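Local coordinates for Esterase/lipase-like protein (Caldicellulosiruptor lactoaceticus 6A, PDB 6A6O) that hydrolyses both acetyl esters and beta-1,4-xylosides, a bifunctional enzyme with acetyl esterase and xylosidase activities, at residues 105-117 and 154-166. Sequence-based numbering, arbitrary orientation.
Sequences DAKRAIRLVRYFS and DDPVERVSCRPDC
Val157 CG1 sits over one face of the Arg108 guanidinium, 3.7 Å from CZ, while Glu158 OE2 and Asp155 OD2 take its edge. NH1 serves both acids: it reaches Glu158 OE2 at 2.9 Å, on the anti lone pair with guanidinium and Glu158 carboxylate nearly coplanar (17°), and it joins NH2 in gripping Asp155 OD2. Arg108 NE donates to Leu23 O. The other methyl of Val157, CG2, lies over a face of the Tyr115 ring, 4.0 Å from its centroid, a CH-pi contact. Cys162 CB lies over the centre of one face of the Arg111 guanidinium, whose NH1 donates a nearly straight bond (2.9 Å, 166°) to Val160 O, in the carbonyl plane, and also makes a salt bridge with Asp147 OD1. A water bridges Arg111 NE and Glu158 OE2; OE1 makes only a long, out-of-plane salt bridge to NE. The helix is 101-115 of an alpha/beta-hydrolase-like fold, its partner the loop leading into strand 167-170. With chi3 bent to -86°, Arg114 turns its guanidinium edge toward that loop: NH1 bonds Ser161 O at 3.0 Å, both terminal nitrogens share Arg163 O, and NH2 forms a salt bridge with Asp165 OD2 (2.8 Å), its hydrogen bond weak. Arg114 NE donates to Pro124 O. One helical turn earlier, Ile110 CD1 packs on Pro164 CD.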
# COMPACT_ATOMS: atom_id res chain seq x y z
N ASP A 105 9.75 -5.20 -2.59
CA ASP A 105 8.73 -5.39 -3.62
C ASP A 105 7.84 -4.15 -3.75
O ASP A 105 7.51 -3.74 -4.87
CB ASP A 105 7.89 -6.61 -3.30
CG ASP A 105 8.70 -7.90 -3.34
OD1 ASP A 105 9.84 -7.90 -3.88
OD2 ASP A 105 8.19 -8.91 -2.83
N ALA A 106 7.45 -3.55 -2.62
CA ALA A 106 6.59 -2.36 -2.68
C ALA A 106 7.31 -1.18 -3.32
O ALA A 106 6.72 -0.46 -4.14
CB ALA A 106 6.09 -2.01 -1.27
N LYS A 107 8.58 -0.95 -2.96
CA LYS A 107 9.31 0.16 -3.57
C LYS A 107 9.46 -0.08 -5.07
O LYS A 107 9.29 0.85 -5.88
CB LYS A 107 10.68 0.31 -2.92
CG LYS A 107 10.64 0.79 -1.47
CD LYS A 107 12.07 1.12 -1.00
CE LYS A 107 12.12 1.38 0.50
NZ LYS A 107 13.54 1.56 0.95
N ARG A 108 9.79 -1.31 -5.45
CA ARG A 108 9.97 -1.64 -6.86
C ARG A 108 8.68 -1.41 -7.64
O ARG A 108 8.70 -0.86 -8.75
CB ARG A 108 10.44 -3.08 -7.00
CG ARG A 108 10.67 -3.54 -8.43
CD ARG A 108 11.80 -2.78 -9.12
NE ARG A 108 11.93 -3.26 -10.50
CZ ARG A 108 12.98 -3.03 -11.29
NH1 ARG A 108 14.02 -2.33 -10.86
NH2 ARG A 108 12.99 -3.53 -12.53
N ALA A 109 7.55 -1.80 -7.05
CA ALA A 109 6.25 -1.64 -7.72
C ALA A 109 5.98 -0.18 -8.05
O ALA A 109 5.54 0.14 -9.17
CB ALA A 109 5.14 -2.23 -6.85
N ILE A 110 6.24 0.74 -7.12
CA ILE A 110 5.99 2.16 -7.38
C ILE A 110 6.93 2.67 -8.47
O ILE A 110 6.51 3.37 -9.40
CB ILE A 110 6.12 2.98 -6.08
CG1 ILE A 110 5.07 2.54 -5.06
CG2 ILE A 110 5.93 4.48 -6.38
CD1 ILE A 110 5.09 3.36 -3.78
N ARG A 111 8.23 2.35 -8.38
CA ARG A 111 9.17 2.75 -9.43
C ARG A 111 8.74 2.21 -10.79
O ARG A 111 8.83 2.92 -11.81
CB ARG A 111 10.57 2.24 -9.12
CG ARG A 111 11.16 2.73 -7.82
CD ARG A 111 12.66 2.46 -7.84
NE ARG A 111 13.18 2.17 -6.51
CZ ARG A 111 13.62 3.08 -5.64
NH1 ARG A 111 13.59 4.38 -5.94
NH2 ARG A 111 14.08 2.68 -4.46
N LEU A 112 8.28 0.96 -10.82
CA LEU A 112 7.90 0.32 -12.08
C LEU A 112 6.71 1.02 -12.72
O LEU A 112 6.72 1.34 -13.91
CB LEU A 112 7.58 -1.15 -11.84
CG LEU A 112 7.37 -2.07 -13.05
CD1 LEU A 112 8.63 -2.10 -13.89
CD2 LEU A 112 6.99 -3.47 -12.59
N VAL A 113 5.65 1.25 -11.94
CA VAL A 113 4.47 1.92 -12.48
C VAL A 113 4.82 3.33 -12.93
O VAL A 113 4.36 3.80 -13.98
CB VAL A 113 3.33 1.90 -11.45
CG1 VAL A 113 2.14 2.71 -11.97
CG2 VAL A 113 2.91 0.47 -11.14
N ARG A 114 5.63 4.04 -12.15
CA ARG A 114 6.00 5.39 -12.54
C ARG A 114 6.86 5.38 -13.80
O ARG A 114 6.69 6.23 -14.68
CB ARG A 114 6.74 6.08 -11.40
CG ARG A 114 7.01 7.54 -11.63
CD ARG A 114 7.37 8.25 -10.32
NE ARG A 114 6.17 8.68 -9.60
CZ ARG A 114 5.97 8.51 -8.30
NH1 ARG A 114 6.88 7.89 -7.55
NH2 ARG A 114 4.86 8.95 -7.74
N TYR A 115 7.77 4.40 -13.90
CA TYR A 115 8.63 4.31 -15.08
C TYR A 115 7.82 4.08 -16.34
O TYR A 115 8.09 4.68 -17.39
CB TYR A 115 9.65 3.20 -14.89
CG TYR A 115 10.54 2.99 -16.10
CD1 TYR A 115 11.55 3.90 -16.40
CD2 TYR A 115 10.36 1.91 -16.95
CE1 TYR A 115 12.37 3.73 -17.52
CE2 TYR A 115 11.18 1.72 -18.07
CZ TYR A 115 12.17 2.64 -18.34
OH TYR A 115 12.99 2.47 -19.44
N PHE A 116 6.82 3.20 -16.27
CA PHE A 116 5.97 2.86 -17.40
C PHE A 116 4.71 3.71 -17.46
O PHE A 116 3.75 3.31 -18.14
CB PHE A 116 5.61 1.38 -17.35
CG PHE A 116 6.72 0.47 -17.77
CD1 PHE A 116 7.17 0.46 -19.08
CD2 PHE A 116 7.31 -0.39 -16.85
CE1 PHE A 116 8.19 -0.39 -19.47
CE2 PHE A 116 8.34 -1.23 -17.24
CZ PHE A 116 8.78 -1.23 -18.55
N SER A 117 4.68 4.85 -16.78
CA SER A 117 3.43 5.61 -16.67
C SER A 117 2.94 6.09 -18.03
O SER A 117 1.73 6.06 -18.30
CB SER A 117 3.61 6.80 -15.72
OG SER A 117 4.66 7.67 -16.12
N ASP A 154 22.16 1.43 -13.52
CA ASP A 154 22.11 0.79 -14.83
C ASP A 154 20.69 0.38 -15.20
O ASP A 154 20.37 0.29 -16.39
CB ASP A 154 23.03 -0.43 -14.86
CG ASP A 154 24.50 -0.06 -14.95
OD1 ASP A 154 24.80 1.04 -15.47
OD2 ASP A 154 25.34 -0.86 -14.50
N ASP A 155 19.84 0.12 -14.20
CA ASP A 155 18.43 -0.17 -14.42
C ASP A 155 17.67 1.15 -14.46
O ASP A 155 17.62 1.85 -13.43
CB ASP A 155 17.89 -1.05 -13.30
CG ASP A 155 16.49 -1.59 -13.57
OD1 ASP A 155 15.76 -1.03 -14.41
OD2 ASP A 155 16.13 -2.61 -12.94
N PRO A 156 17.08 1.54 -15.59
CA PRO A 156 16.35 2.82 -15.63
C PRO A 156 15.21 2.89 -14.63
O PRO A 156 14.88 3.99 -14.16
CB PRO A 156 15.83 2.89 -17.07
CG PRO A 156 16.68 1.90 -17.84
CD PRO A 156 17.03 0.82 -16.87
N VAL A 157 14.60 1.76 -14.29
CA VAL A 157 13.52 1.76 -13.31
C VAL A 157 14.04 2.23 -11.95
O VAL A 157 13.34 2.95 -11.22
CB VAL A 157 12.87 0.37 -13.21
CG1 VAL A 157 11.82 0.34 -12.09
CG2 VAL A 157 12.22 0.00 -14.53
N GLU A 158 15.27 1.85 -11.61
CA GLU A 158 15.83 2.24 -10.32
C GLU A 158 16.16 3.72 -10.23
O GLU A 158 16.38 4.23 -9.12
CB GLU A 158 17.07 1.39 -10.03
CG GLU A 158 16.76 -0.06 -9.75
CD GLU A 158 15.97 -0.25 -8.45
OE1 GLU A 158 16.25 0.48 -7.48
OE2 GLU A 158 15.08 -1.13 -8.41
N ARG A 159 16.16 4.44 -11.35
CA ARG A 159 16.39 5.88 -11.32
C ARG A 159 15.15 6.65 -10.91
O ARG A 159 15.24 7.86 -10.69
CB ARG A 159 16.87 6.36 -12.70
CG ARG A 159 18.09 5.60 -13.21
CD ARG A 159 18.37 5.86 -14.68
NE ARG A 159 19.31 4.87 -15.20
CZ ARG A 159 19.46 4.58 -16.49
NH1 ARG A 159 18.73 5.21 -17.40
NH2 ARG A 159 20.34 3.66 -16.88
N VAL A 160 14.01 5.98 -10.79
CA VAL A 160 12.71 6.62 -10.60
C VAL A 160 12.37 6.63 -9.12
O VAL A 160 12.70 5.69 -8.39
CB VAL A 160 11.64 5.88 -11.42
CG1 VAL A 160 10.27 6.42 -11.15
CG2 VAL A 160 11.98 5.95 -12.92
N SER A 161 11.70 7.70 -8.67
CA SER A 161 11.27 7.82 -7.28
C SER A 161 10.28 6.72 -6.91
O SER A 161 9.41 6.34 -7.70
CB SER A 161 10.61 9.18 -7.05
OG SER A 161 10.01 9.26 -5.75
N CYS A 162 10.40 6.20 -5.68
CA CYS A 162 9.41 5.27 -5.15
C CYS A 162 8.47 5.94 -4.15
O CYS A 162 7.77 5.24 -3.41
CB CYS A 162 10.09 4.05 -4.52
SG CYS A 162 11.03 4.38 -3.02
N ARG A 163 8.39 7.27 -4.15
CA ARG A 163 7.49 7.96 -3.23
C ARG A 163 6.07 7.96 -3.79
O ARG A 163 5.85 8.44 -4.91
CB ARG A 163 7.97 9.39 -3.01
CG ARG A 163 7.00 10.22 -2.18
CD ARG A 163 7.46 11.67 -2.06
NE ARG A 163 6.65 12.47 -1.14
CZ ARG A 163 5.55 13.14 -1.51
NH1 ARG A 163 5.11 13.09 -2.76
NH2 ARG A 163 4.89 13.87 -0.62
N PRO A 164 5.09 7.44 -3.07
CA PRO A 164 3.71 7.56 -3.53
C PRO A 164 3.21 8.98 -3.37
O PRO A 164 3.65 9.74 -2.50
CB PRO A 164 2.95 6.58 -2.63
CG PRO A 164 3.72 6.55 -1.36
CD PRO A 164 5.20 6.79 -1.74
N ASP A 165 2.28 9.37 -4.25
CA ASP A 165 1.74 10.72 -4.21
C ASP A 165 0.59 10.87 -3.21
O ASP A 165 0.20 11.99 -2.90
CB ASP A 165 1.30 11.11 -5.62
CG ASP A 165 2.48 11.19 -6.57
OD1 ASP A 165 3.41 11.98 -6.27
OD2 ASP A 165 2.50 10.45 -7.57
N CYS A 166 0.06 9.76 -2.69
CA CYS A 166 -0.89 9.76 -1.58
C CYS A 166 -0.91 8.36 -1.01
O CYS A 166 -0.46 7.40 -1.65
CB CYS A 166 -2.30 10.21 -2.02
SG CYS A 166 -3.23 9.00 -3.02
O HOH W 1 14.15 -3.09 -15.44
O HOH W 2 13.19 -0.69 -6.60